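Local atomic coordinates of periplasmic beta-glucosidase (Pseudomonas aeruginosa, PDB entry 6R5N), a protein that probably hydrolyses terminal, non-reducing beta-D-glucosyl residues of beta-glucosides in the periplasm, releasing beta-D-glucose. Residues Ala173-Phe178 against Gly217-Ser222. Sequence-based numbering, arbitrary orientation.
With NOJ (1-deoxynojirimycin), chain D.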
# COMPACT_ATOMS: atom_id res chain seq x y z
N ALA A 173 -24.93 17.26 -12.26
CA ALA A 173 -23.90 16.51 -11.53
C ALA A 173 -22.68 16.34 -12.44
O ALA A 173 -22.87 15.85 -13.58
CB ALA A 173 -24.45 15.18 -11.10
N ALA A 174 -21.50 16.78 -11.97
CA ALA A 174 -20.18 16.45 -12.57
C ALA A 174 -19.52 15.42 -11.63
O ALA A 174 -18.89 15.83 -10.62
CB ALA A 174 -19.33 17.68 -12.75
N VAL A 175 -19.74 14.14 -11.91
CA VAL A 175 -19.21 13.05 -11.04
C VAL A 175 -17.67 13.09 -11.11
O VAL A 175 -17.11 13.36 -12.20
CB VAL A 175 -19.81 11.70 -11.43
CG1 VAL A 175 -19.46 11.31 -12.87
CG2 VAL A 175 -19.38 10.61 -10.45
N LYS A 176 -17.00 12.88 -9.98
CA LYS A 176 -15.53 12.98 -9.89
C LYS A 176 -15.07 11.85 -8.97
O LYS A 176 -15.89 11.28 -8.26
CB LYS A 176 -15.14 14.39 -9.41
CG LYS A 176 -15.52 14.72 -7.98
CD LYS A 176 -15.32 16.18 -7.65
CE LYS A 176 -15.39 16.52 -6.18
NZ LYS A 176 -15.30 18.00 -6.00
N HIS A 177 -13.77 11.50 -8.99
CA HIS A 177 -12.77 11.99 -9.92
C HIS A 177 -12.38 10.84 -10.83
O HIS A 177 -11.84 9.84 -10.31
CB HIS A 177 -11.55 12.50 -9.18
CG HIS A 177 -11.81 13.53 -8.15
ND1 HIS A 177 -12.21 13.20 -6.89
CD2 HIS A 177 -11.70 14.88 -8.21
CE1 HIS A 177 -12.30 14.32 -6.17
NE2 HIS A 177 -12.02 15.37 -6.98
N PHE A 178 -12.72 10.92 -12.11
CA PHE A 178 -12.61 9.78 -13.06
C PHE A 178 -11.15 9.67 -13.51
O PHE A 178 -10.70 10.51 -14.27
CB PHE A 178 -13.60 10.01 -14.20
CG PHE A 178 -13.73 8.86 -15.16
CD1 PHE A 178 -14.19 7.63 -14.74
CD2 PHE A 178 -13.44 9.03 -16.50
CE1 PHE A 178 -14.37 6.59 -15.64
CE2 PHE A 178 -13.63 7.99 -17.40
CZ PHE A 178 -14.06 6.77 -16.96
N GLY A 217 -24.61 14.60 -16.26
CA GLY A 217 -24.36 15.41 -17.47
C GLY A 217 -22.89 15.65 -17.71
O GLY A 217 -22.51 15.99 -18.85
N ALA A 218 -22.06 15.50 -16.66
CA ALA A 218 -20.62 15.82 -16.71
C ALA A 218 -19.81 14.80 -15.90
O ALA A 218 -20.32 14.16 -14.96
CB ALA A 218 -20.38 17.26 -16.27
N VAL A 219 -18.56 14.66 -16.31
CA VAL A 219 -17.52 13.84 -15.63
C VAL A 219 -16.29 14.71 -15.44
O VAL A 219 -15.81 15.28 -16.43
CB VAL A 219 -17.17 12.58 -16.45
CG1 VAL A 219 -15.99 11.85 -15.82
CG2 VAL A 219 -18.36 11.65 -16.60
N MET A 220 -15.80 14.81 -14.21
CA MET A 220 -14.52 15.48 -13.93
C MET A 220 -13.40 14.45 -13.94
O MET A 220 -13.48 13.45 -13.18
CB MET A 220 -14.51 16.21 -12.59
CG MET A 220 -13.18 16.94 -12.40
SD MET A 220 -13.11 17.90 -10.87
CE MET A 220 -14.16 19.27 -11.32
N VAL A 221 -12.37 14.73 -14.74
CA VAL A 221 -11.22 13.81 -14.97
C VAL A 221 -10.18 14.06 -13.87
O VAL A 221 -9.99 15.21 -13.49
CB VAL A 221 -10.64 13.97 -16.37
CG1 VAL A 221 -9.47 13.01 -16.55
CG2 VAL A 221 -11.71 13.72 -17.43
N SER A 222 -9.60 12.98 -13.35
CA SER A 222 -8.77 12.98 -12.12
C SER A 222 -7.34 13.47 -12.43
O SER A 222 -6.93 13.51 -13.62
CB SER A 222 -8.78 11.61 -11.48
OG SER A 222 -8.05 10.65 -12.25
C1 NOJ D . -9.61 20.43 -7.05
C2 NOJ D . -10.32 19.14 -6.66
O2 NOJ D . -9.44 18.09 -6.95
C3 NOJ D . -11.77 18.97 -7.16
O3 NOJ D . -12.41 18.06 -6.27
C4 NOJ D . -12.50 20.34 -7.32
O4 NOJ D . -13.77 20.10 -7.89
C5 NOJ D . -11.70 21.34 -8.18
N5 NOJ D . -10.30 21.49 -7.75
C6 NOJ D . -12.29 22.77 -8.21
O6 NOJ D . -12.65 23.29 -6.94
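O3 of 1-deoxynojirimycin is gripped by neighbouring residues of one strand: it lies 2.8 Å from His177 NE2, almost in the imidazole plane, and 2.9 Å from Lys176 NZ, which also donates to O4. Both side chains have further partners: Asp79 forms a salt bridge with the lysine NZ, Phe123 O accepts a further hydrogen bond from it, and Asp128 holds His177 ND1. With CG wedged between its backbone N and carbonyl carbon (chi1 68°), Lys176 lays its CG over one face of the His177 ring, 3.6 Å above the centre, and the extended chain carries NZ on to the sugar analogue. The peptide bond joining the two residues is cis. Met220 comes up from the adjacent strand, its CB 3.7 Å from Lys176 CB. CG anti to the backbone N and a bend at the sulfur bring CE to within 3.6 Å of O4 of the inhibitor, while SD sits obliquely to the imidazole.

Strands 172-178 and 218-221 are parallel neighbours in the TIM-barrel-type N-terminal domain of this family 3 glycosidase, and the sugar analogue lies at their C-terminal ends, the usual active-site end of such barrels. Ala218 O receives Val175 N from above its carbonyl plane; the bond from Met220 N to Val175 O (2.8 Å) is much straighter. A beta bulge then shifts the register by one: Phe178 N, not His177 N, binds Met220 O at 173°, and Ser222 N donates to Phe178 O. On the face carrying Val175, Phe178, Val219 and Val221, Val219 CG1 presses against Phe178 CB and CG as CG2 lies beside Val175 CG1; Leu237, Leu238 and Leu242 of helix 235-245 pack against the phenylalanine. On the other face, the CB atoms of Ala174 and Ala218 meet at 3.7 Å, both residues touching Met121.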